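Local structure of tyrocidine synthase 2 (Brevibacillus parabrevis, 6TA8) at residues D215-E220 / Y360-T365; E263-H268 / G461-C466; I434-S439 / K446-L451. The protein is a large synthase whose modelled part belongs to the condensation-domain family, a two-lobed alpha/beta fold in which helices pack against open beta sheets. All blocks are in the same frame, centred on the assembly; numbering follows the deposited sequence.

Contact 1: D215-E220 / Y360-T365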
loop_
_atom_site.group_PDB
_atom_site.type_symbol
_atom_site.label_atom_id
_atom_site.label_comp_id
_atom_site.label_asym_id
_atom_site.label_seq_id
_atom_site.Cartn_x
_atom_site.Cartn_y
_atom_site.Cartn_z
ATOM N N ASP A 215 14.920 2.532 -24.122
ATOM C CA ASP A 215 14.347 1.681 -25.153
ATOM C C ASP A 215 13.994 0.287 -24.652
ATOM O O ASP A 215 13.290 -0.445 -25.355
ATOM C CB ASP A 215 15.307 1.577 -26.344
ATOM C CG ASP A 215 15.746 2.937 -26.852
ATOM O OD1 ASP A 215 16.752 3.006 -27.588
ATOM O OD2 ASP A 215 15.083 3.940 -26.508
ATOM N N GLU A 216 14.465 -0.099 -23.464
ATOM C CA GLU A 216 13.996 -1.341 -22.859
ATOM C C GLU A 216 12.511 -1.254 -22.527
ATOM O O GLU A 216 11.766 -2.225 -22.704
ATOM C CB GLU A 216 14.810 -1.658 -21.604
ATOM C CG GLU A 216 14.254 -2.804 -20.774
ATOM C CD GLU A 216 14.936 -2.936 -19.426
ATOM O OE1 GLU A 216 15.871 -2.154 -19.149
ATOM O OE2 GLU A 216 14.539 -3.824 -18.642
ATOM N N LEU A 217 12.064 -0.089 -22.052
ATOM C CA LEU A 217 10.648 0.105 -21.763
ATOM C C LEU A 217 9.813 0.135 -23.037
ATOM O O LEU A 217 8.660 -0.308 -23.031
ATOM C CB LEU A 217 10.453 1.396 -20.964
ATOM C CG LEU A 217 9.023 1.788 -20.589
ATOM C CD1 LEU A 217 8.355 0.676 -19.799
ATOM C CD2 LEU A 217 9.016 3.088 -19.803
ATOM N N LEU A 218 10.378 0.642 -24.135
ATOM C CA LEU A 218 9.654 0.683 -25.401
ATOM C C LEU A 218 9.344 -0.708 -25.936
ATOM O O LEU A 218 8.442 -0.853 -26.768
ATOM C CB LEU A 218 10.458 1.475 -26.434
ATOM C CG LEU A 218 10.302 2.993 -26.374
ATOM C CD1 LEU A 218 11.487 3.688 -27.024
ATOM C CD2 LEU A 218 9.008 3.402 -27.048
ATOM N N ARG A 219 10.070 -1.730 -25.481
ATOM C CA ARG A 219 9.809 -3.102 -25.894
ATOM C C ARG A 219 8.574 -3.695 -25.228
ATOM O O ARG A 219 8.172 -4.807 -25.585
ATOM C CB ARG A 219 11.029 -3.977 -25.593
ATOM C CG ARG A 219 12.305 -3.503 -26.274
ATOM C CD ARG A 219 13.420 -4.528 -26.149
ATOM N NE ARG A 219 14.456 -4.107 -25.211
ATOM C CZ ARG A 219 14.840 -4.816 -24.154
ATOM N NH1 ARG A 219 14.274 -5.987 -23.896
ATOM N NH2 ARG A 219 15.794 -4.356 -23.355
ATOM N N GLU A 220 7.967 -2.983 -24.278
ATOM C CA GLU A 220 6.762 -3.440 -23.599
ATOM C C GLU A 220 5.480 -2.976 -24.275
ATOM O O GLU A 220 4.410 -3.510 -23.962
ATOM C CB GLU A 220 6.748 -2.947 -22.148
ATOM C CG GLU A 220 7.779 -3.584 -21.237
ATOM C CD GLU A 220 7.634 -3.115 -19.801
ATOM O OE1 GLU A 220 8.653 -2.734 -19.187
ATOM O OE2 GLU A 220 6.495 -3.119 -19.290
ATOM N N TYR A 360 3.879 0.106 -16.846
ATOM C CA TYR A 360 2.587 0.532 -17.380
ATOM C C TYR A 360 2.368 2.027 -17.175
ATOM O O TYR A 360 2.256 2.789 -18.141
ATOM C CB TYR A 360 1.454 -0.269 -16.734
ATOM C CG TYR A 360 0.096 0.054 -17.319
ATOM C CD1 TYR A 360 -0.329 -0.542 -18.498
ATOM C CD2 TYR A 360 -0.755 0.963 -16.701
ATOM C CE1 TYR A 360 -1.564 -0.249 -19.043
ATOM C CE2 TYR A 360 -1.994 1.263 -17.240
ATOM C CZ TYR A 360 -2.392 0.652 -18.412
ATOM O OH TYR A 360 -3.622 0.943 -18.957
ATOM N N GLU A 361 2.297 2.464 -15.915
ATOM C CA GLU A 361 2.013 3.865 -15.633
ATOM C C GLU A 361 3.208 4.772 -15.894
ATOM O O GLU A 361 3.029 5.990 -16.007
ATOM C CB GLU A 361 1.538 4.031 -14.189
ATOM C CG GLU A 361 0.086 3.630 -13.982
ATOM C CD GLU A 361 -0.857 4.814 -14.019
ATOM O OE1 GLU A 361 -0.447 5.918 -13.602
ATOM O OE2 GLU A 361 -2.004 4.647 -14.481
ATOM N N ILE A 362 4.416 4.214 -16.003
ATOM C CA ILE A 362 5.549 5.010 -16.465
ATOM C C ILE A 362 5.332 5.439 -17.908
ATOM O O ILE A 362 5.739 6.536 -18.309
ATOM C CB ILE A 362 6.865 4.224 -16.300
ATOM C CG1 ILE A 362 7.073 3.817 -14.843
ATOM C CG2 ILE A 362 8.050 5.045 -16.775
ATOM C CD1 ILE A 362 8.373 3.080 -14.603
ATOM N N LEU A 363 4.672 4.595 -18.703
ATOM C CA LEU A 363 4.446 4.901 -20.110
ATOM C C LEU A 363 3.383 5.974 -20.316
ATOM O O LEU A 363 3.377 6.625 -21.366
ATOM C CB LEU A 363 4.050 3.630 -20.866
ATOM C CG LEU A 363 5.176 2.654 -21.218
ATOM C CD1 LEU A 363 4.610 1.303 -21.635
ATOM C CD2 LEU A 363 6.067 3.225 -22.311
ATOM N N ARG A 364 2.487 6.176 -19.348
ATOM C CA ARG A 364 1.423 7.162 -19.489
ATOM C C ARG A 364 1.669 8.438 -18.696
ATOM O O ARG A 364 0.904 9.396 -18.848
ATOM C CB ARG A 364 0.075 6.562 -19.067
ATOM C CG ARG A 364 0.017 6.099 -17.626
ATOM C CD ARG A 364 -1.407 5.770 -17.207
ATOM N NE ARG A 364 -2.267 6.949 -17.201
ATOM C CZ ARG A 364 -2.450 7.734 -16.144
ATOM N NH1 ARG A 364 -1.827 7.475 -15.004
ATOM N NH2 ARG A 364 -3.255 8.785 -16.229
ATOM N N THR A 365 2.706 8.482 -17.864
ATOM C CA THR A 365 2.970 9.646 -17.029
ATOM C C THR A 365 4.351 10.252 -17.222
ATOM O O THR A 365 4.520 11.446 -16.968
ATOM C CB THR A 365 2.796 9.293 -15.543
ATOM O OG1 THR A 365 3.487 8.072 -15.255
ATOM C CG2 THR A 365 1.324 9.133 -15.200
#

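Contact 2: E263-H268 / G461-C466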
loop_
_atom_site.group_PDB
_atom_site.type_symbol
_atom_site.label_atom_id
_atom_site.label_comp_id
_atom_site.label_asym_id
_atom_site.label_seq_id
_atom_site.Cartn_x
_atom_site.Cartn_y
_atom_site.Cartn_z
ATOM N N GLU A 263 -0.809 -21.846 7.358
ATOM C CA GLU A 263 0.494 -22.483 7.197
ATOM C C GLU A 263 0.473 -23.534 6.097
ATOM O O GLU A 263 1.491 -23.750 5.430
ATOM C CB GLU A 263 0.952 -23.100 8.519
ATOM C CG GLU A 263 1.858 -22.195 9.339
ATOM C CD GLU A 263 3.224 -22.006 8.703
ATOM O OE1 GLU A 263 3.786 -22.999 8.195
ATOM O OE2 GLU A 263 3.732 -20.865 8.710
ATOM N N ASN A 264 -0.667 -24.201 5.897
ATOM C CA ASN A 264 -0.816 -25.066 4.732
ATOM C C ASN A 264 -0.677 -24.265 3.445
ATOM O O ASN A 264 -0.049 -24.721 2.481
ATOM C CB ASN A 264 -2.167 -25.781 4.775
ATOM C CG ASN A 264 -2.196 -26.918 5.778
ATOM O OD1 ASN A 264 -1.341 -27.007 6.659
ATOM N ND2 ASN A 264 -3.186 -27.795 5.648
ATOM N N LEU A 265 -1.249 -23.059 3.415
ATOM C CA LEU A 265 -1.116 -22.182 2.260
ATOM C C LEU A 265 0.298 -21.637 2.110
ATOM O O LEU A 265 0.685 -21.246 1.004
ATOM C CB LEU A 265 -2.120 -21.029 2.369
ATOM C CG LEU A 265 -2.405 -20.169 1.136
ATOM C CD1 LEU A 265 -3.876 -19.795 1.080
ATOM C CD2 LEU A 265 -1.548 -18.918 1.145
ATOM N N LEU A 266 1.079 -21.616 3.188
ATOM C CA LEU A 266 2.423 -21.051 3.166
ATOM C C LEU A 266 3.519 -22.091 2.985
ATOM O O LEU A 266 4.587 -21.758 2.461
ATOM C CB LEU A 266 2.692 -20.275 4.461
ATOM C CG LEU A 266 1.942 -18.961 4.673
ATOM C CD1 LEU A 266 2.093 -18.488 6.113
ATOM C CD2 LEU A 266 2.442 -17.904 3.707
ATOM N N ARG A 267 3.285 -23.339 3.397
ATOM C CA ARG A 267 4.344 -24.335 3.457
ATOM C C ARG A 267 4.074 -25.607 2.666
ATOM O O ARG A 267 5.035 -26.300 2.317
ATOM C CB ARG A 267 4.621 -24.728 4.919
ATOM C CG ARG A 267 5.745 -23.946 5.580
ATOM C CD ARG A 267 6.952 -24.832 5.853
ATOM N NE ARG A 267 7.362 -25.586 4.671
ATOM C CZ ARG A 267 7.979 -25.058 3.619
ATOM N NH1 ARG A 267 8.312 -25.828 2.591
ATOM N NH2 ARG A 267 8.272 -23.765 3.593
ATOM N N HIS A 268 2.816 -25.936 2.370
ATOM C CA HIS A 268 2.481 -27.251 1.843
ATOM C C HIS A 268 1.771 -27.238 0.494
ATOM O O HIS A 268 1.496 -28.316 -0.046
ATOM C CB HIS A 268 1.613 -28.017 2.854
ATOM C CG HIS A 268 2.238 -28.152 4.208
ATOM N ND1 HIS A 268 2.249 -27.127 5.129
ATOM C CD2 HIS A 268 2.871 -29.194 4.798
ATOM C CE1 HIS A 268 2.862 -27.530 6.227
ATOM N NE2 HIS A 268 3.249 -28.781 6.052
ATOM N N GLY A 461 -10.697 -24.466 -1.279
ATOM C CA GLY A 461 -10.688 -25.487 -2.311
ATOM C C GLY A 461 -9.343 -25.635 -2.990
ATOM O O GLY A 461 -8.991 -26.727 -3.444
ATOM N N ILE A 462 -8.572 -24.548 -3.069
ATOM C CA ILE A 462 -7.265 -24.610 -3.715
ATOM C C ILE A 462 -6.241 -25.275 -2.803
ATOM O O ILE A 462 -5.465 -26.129 -3.246
ATOM C CB ILE A 462 -6.818 -23.200 -4.144
ATOM C CG1 ILE A 462 -7.625 -22.729 -5.355
ATOM C CG2 ILE A 462 -5.331 -23.182 -4.462
ATOM C CD1 ILE A 462 -7.270 -21.334 -5.817
ATOM N N ILE A 463 -6.221 -24.903 -1.520
ATOM C CA ILE A 463 -5.233 -25.474 -0.608
ATOM C C ILE A 463 -5.489 -26.959 -0.389
ATOM O O ILE A 463 -4.543 -27.738 -0.225
ATOM C CB ILE A 463 -5.214 -24.700 0.724
ATOM C CG1 ILE A 463 -6.591 -24.729 1.390
ATOM C CG2 ILE A 463 -4.767 -23.266 0.495
ATOM C CD1 ILE A 463 -6.540 -24.855 2.898
ATOM N N GLU A 464 -6.754 -27.381 -0.385
ATOM C CA GLU A 464 -7.068 -28.798 -0.261
ATOM C C GLU A 464 -6.860 -29.553 -1.568
ATOM O O GLU A 464 -6.667 -30.773 -1.540
ATOM C CB GLU A 464 -8.506 -28.979 0.228
ATOM C CG GLU A 464 -8.744 -28.445 1.632
ATOM C CD GLU A 464 -10.215 -28.384 1.994
ATOM O OE1 GLU A 464 -10.962 -29.311 1.617
ATOM O OE2 GLU A 464 -10.625 -27.406 2.656
ATOM N N HIS A 465 -6.895 -28.858 -2.705
ATOM C CA HIS A 465 -6.573 -29.496 -3.977
ATOM C C HIS A 465 -5.068 -29.552 -4.203
ATOM O O HIS A 465 -4.550 -30.550 -4.714
ATOM C CB HIS A 465 -7.260 -28.758 -5.127
ATOM C CG HIS A 465 -6.547 -28.883 -6.437
ATOM N ND1 HIS A 465 -6.532 -30.052 -7.167
ATOM C CD2 HIS A 465 -5.825 -27.986 -7.149
ATOM C CE1 HIS A 465 -5.831 -29.870 -8.272
ATOM N NE2 HIS A 465 -5.391 -28.625 -8.286
ATOM N N CYS A 466 -4.351 -28.492 -3.821
ATOM C CA CYS A 466 -2.904 -28.456 -3.990
ATOM C C CYS A 466 -2.170 -29.313 -2.967
ATOM O O CYS A 466 -1.011 -29.673 -3.200
ATOM C CB CYS A 466 -2.398 -27.014 -3.908
ATOM S SG CYS A 466 -2.903 -25.968 -5.293
#

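Contact 3: I434-S439 / K446-L451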
loop_
_atom_site.group_PDB
_atom_site.type_symbol
_atom_site.label_atom_id
_atom_site.label_comp_id
_atom_site.label_asym_id
_atom_site.label_seq_id
_atom_site.Cartn_x
_atom_site.Cartn_y
_atom_site.Cartn_z
ATOM N N ILE A 434 -8.323 -11.359 4.800
ATOM C CA ILE A 434 -8.730 -10.590 3.630
ATOM C C ILE A 434 -9.749 -9.547 4.059
ATOM O O ILE A 434 -10.607 -9.813 4.911
ATOM C CB ILE A 434 -9.309 -11.508 2.537
ATOM C CG1 ILE A 434 -8.415 -12.735 2.335
ATOM C CG2 ILE A 434 -9.493 -10.743 1.234
ATOM C CD1 ILE A 434 -7.053 -12.419 1.766
ATOM N N SER A 435 -9.660 -8.357 3.470
ATOM C CA SER A 435 -10.574 -7.261 3.764
ATOM C C SER A 435 -11.042 -6.641 2.457
ATOM O O SER A 435 -10.229 -6.375 1.567
ATOM C CB SER A 435 -9.904 -6.204 4.647
ATOM O OG SER A 435 -9.407 -6.782 5.841
ATOM N N VAL A 436 -12.348 -6.413 2.346
ATOM C CA VAL A 436 -12.956 -5.838 1.151
ATOM C C VAL A 436 -13.586 -4.506 1.536
ATOM O O VAL A 436 -14.480 -4.461 2.391
ATOM C CB VAL A 436 -14.002 -6.777 0.531
ATOM C CG1 VAL A 436 -14.532 -6.196 -0.772
ATOM C CG2 VAL A 436 -13.406 -8.159 0.304
ATOM N N GLY A 437 -13.124 -3.430 0.905
ATOM C CA GLY A 437 -13.654 -2.101 1.153
ATOM C C GLY A 437 -14.675 -1.721 0.096
ATOM O O GLY A 437 -14.428 -1.869 -1.104
ATOM N N TYR A 438 -15.822 -1.228 0.556
ATOM C CA TYR A 438 -16.918 -0.854 -0.325
ATOM C C TYR A 438 -17.624 0.368 0.244
ATOM O O TYR A 438 -17.387 0.777 1.383
ATOM C CB TYR A 438 -17.910 -2.011 -0.506
ATOM C CG TYR A 438 -18.673 -2.361 0.753
ATOM C CD1 TYR A 438 -18.112 -3.182 1.722
ATOM C CD2 TYR A 438 -19.953 -1.868 0.975
ATOM C CE1 TYR A 438 -18.803 -3.503 2.874
ATOM C CE2 TYR A 438 -20.652 -2.181 2.126
ATOM C CZ TYR A 438 -20.073 -3.000 3.071
ATOM O OH TYR A 438 -20.764 -3.316 4.218
ATOM N N SER A 439 -18.502 0.951 -0.566
ATOM C CA SER A 439 -19.345 2.062 -0.144
ATOM C C SER A 439 -20.755 1.550 0.112
ATOM O O SER A 439 -21.304 0.796 -0.699
ATOM C CB SER A 439 -19.369 3.169 -1.201
ATOM O OG SER A 439 -20.266 4.203 -0.831
ATOM N N LYS A 446 -24.831 -7.588 2.730
ATOM C CA LYS A 446 -25.153 -8.960 2.361
ATOM C C LYS A 446 -24.614 -9.303 0.977
ATOM O O LYS A 446 -24.168 -10.432 0.744
ATOM C CB LYS A 446 -26.668 -9.177 2.415
ATOM C CG LYS A 446 -27.233 -9.478 3.806
ATOM C CD LYS A 446 -27.052 -8.314 4.775
ATOM C CE LYS A 446 -27.671 -7.031 4.236
ATOM N NZ LYS A 446 -27.032 -5.818 4.820
ATOM N N THR A 447 -24.650 -8.343 0.050
ATOM C CA THR A 447 -24.078 -8.567 -1.274
ATOM C C THR A 447 -22.562 -8.705 -1.201
ATOM O O THR A 447 -21.968 -9.509 -1.928
ATOM C CB THR A 447 -24.466 -7.425 -2.213
ATOM O OG1 THR A 447 -25.890 -7.267 -2.213
ATOM C CG2 THR A 447 -23.992 -7.708 -3.633
ATOM N N ILE A 448 -21.919 -7.930 -0.326
ATOM C CA ILE A 448 -20.473 -8.035 -0.168
ATOM C C ILE A 448 -20.109 -9.325 0.556
ATOM O O ILE A 448 -19.104 -9.971 0.236
ATOM C CB ILE A 448 -19.928 -6.796 0.565
ATOM C CG1 ILE A 448 -20.249 -5.530 -0.231
ATOM C CG2 ILE A 448 -18.428 -6.919 0.785
ATOM C CD1 ILE A 448 -19.703 -5.546 -1.643
ATOM N N ALA A 449 -20.921 -9.725 1.540
ATOM C CA ALA A 449 -20.647 -10.960 2.268
ATOM C C ALA A 449 -20.734 -12.179 1.360
ATOM O O ALA A 449 -20.059 -13.185 1.606
ATOM C CB ALA A 449 -21.614 -11.106 3.443
ATOM N N SER A 450 -21.559 -12.113 0.313
ATOM C CA SER A 450 -21.640 -13.219 -0.635
ATOM C C SER A 450 -20.346 -13.359 -1.426
ATOM O O SER A 450 -19.860 -14.476 -1.643
ATOM C CB SER A 450 -22.829 -13.016 -1.573
ATOM O OG SER A 450 -22.880 -14.030 -2.561
ATOM N N LEU A 451 -19.772 -12.235 -1.864
ATOM C CA LEU A 451 -18.506 -12.282 -2.588
ATOM C C LEU A 451 -17.362 -12.737 -1.690
ATOM O O LEU A 451 -16.451 -13.430 -2.155
ATOM C CB LEU A 451 -18.199 -10.910 -3.191
ATOM C CG LEU A 451 -16.846 -10.726 -3.882
ATOM C CD1 LEU A 451 -16.696 -11.687 -5.048
ATOM C CD2 LEU A 451 -16.673 -9.286 -4.343
#

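Contact 1: D215-E220 / Y360-T365
Leu-217 meets Leu-363 and Ile-362 on the facing side of helix 359-365. Its CB already points at that helix, and with CG anti to the backbone N (chi1 179°) the rest of the side chain is carried forward beyond the backbone. The branch point makes the first touch, CG lying 3.7 Å from CD2 of Leu-363. Beyond it the two methyls part company: CD1 rests 4.0 Å from CG of Leu-363, while CD2 comes 3.7 Å from CG2 of Ile-362 and also lies near CD2 of Leu-363. The forked tip thus bridges two consecutive residues. The two leucines slide past each other in opposite directions, a good fit for equal, branched side chains. Ile-362 offers the methyl on its beta carbon, so a short branch close to the helix backbone is enough to reach the leucine.

All three residues are buried, which suits aliphatic groups that need no polar partner. Glu-216 forms a salt bridge with Lys-355, and Glu-220, itself buried, is hydrogen-bonded to Trp-224. Ile-362 also touches Leu-208 and Ala-212 of helix 201-212. The arrangement is a small aliphatic cluster that joins helix 359-365 to the loop between helices 201-212 and 221-229 within the condensation-domain fold.

Contact 2: E263-H268 / G461-C466
Leu-265 and Ile-463 meet where two helices come close, their CA atoms 6.0 Å apart. The contact is carried by a single methyl of the isoleucine, CG2, which lies against the leucine along much of its length: 3.6 Å from CD1 of Leu-265 and 3.9 Å from its CB.

The torsions explain this choice of methyl. In Ile-463, CG1 stands between the backbone N and the carbonyl carbon (chi1 59°), an uncommon choice in a helix, and CG2 is thereby set beside the backbone N, from where it reaches the other helix. Leu-265 holds CG on the far side from its own N, with chi1 -166°, and turns CD1 onto that methyl. The two side chains cross at about a right angle, the one methyl lying across the leucine chain from CB to CD1. A beta-branched residue serves well here because its methyl sits close to the backbone and lets the helices approach.

Farther along, His-268 leaves the helical path just after helix 259-267 ends. Its ring folds back over the last turn, ND1 making a weak hydrogen bond of 3.5 Å to O of Glu-263, which enters at the ring edge. That same oxygen accepts a hydrogen bond from the backbone N of Arg-267, 2.7 Å away. The carbonyl of His-268 approaches that of Cys-466 without bonding to it, and the small, buried cysteine directs its CB toward the other helix.

Around this pair, Val-269 touches both Ile-463 and Cys-466. Leu-265 packs on Met-277 of helix 277-293, and on helix 445-466 Ile-462 and Cys-466 reach Ile-343 of helix 339-351, so the pair lies within a cluster of helices.

Contact 3: I434-S439 / K446-L451
Ile-448 lays its CG1 over the face of the Tyr-438 ring, 3.7 Å from the ring centroid and only 12° off the ring normal, a well-centred CH-pi contact. The rest of the isoleucine spreads across the same ring. Its CG2 lies 3.9 Å from CD1 of Tyr-438, on one flank, while its CD1 reaches back toward the root of the ring, 4.1 Å from CG of Tyr-438. A branched aliphatic chain suits the place because it can cover a flat surface with several carbons at once.

The tyrosine is put there by its first torsion: CG stands between the backbone N and the carbonyl carbon (chi1 67°), and the ring is turned to present a face, not an edge, to the helix. Its own edge is met in plane by the backbone O of Val-436. Two residues back along the strand, Val-436 points its CB the same way and brings CG1 to 4.3 Å from CG2 of Ile-448, a looser touch. Being two apart on a strand, the valine and the tyrosine project from one face of the sheet, and both meet the isoleucine there.

Strand 431-439 runs between strands 250-256 and 421-428, and Leu-253 and Leu-421 of these neighbours also touch Ile-448. A short connection leads from the strand to helix 445-466, where Thr-447 is tied to Asp-239 and Trp-292 by hydrogen bonds.

Between the two segments the joint rests on dispersion and the weak polarity of C-H groups over a pi face. Such forces favour close, extensive coverage over any strict bond direction, which fits a helix laid on a sheet.

Overall arrangement
All three contacts are mainly buried and apolar, but they join different elements. Contact 1 ties a turn between two helices to a short helix, contact 2 sets helix against helix, and contact 3 sets helix against sheet. Contacts 2 and 3 share helix 445-466, using its end and its start, with centres about 24 Å apart; contact 1 lies farther off, its centre about 36 Å from that of contact 2 and 34 Å from that of contact 3. Contact 2 alone has an exposed participant, His-268. The chemistry follows the setting: several leucine and isoleucine methyls in contact 1, a single one crossing a leucine in contact 2, an aromatic face in contact 3, where the sheet offers a broad surface.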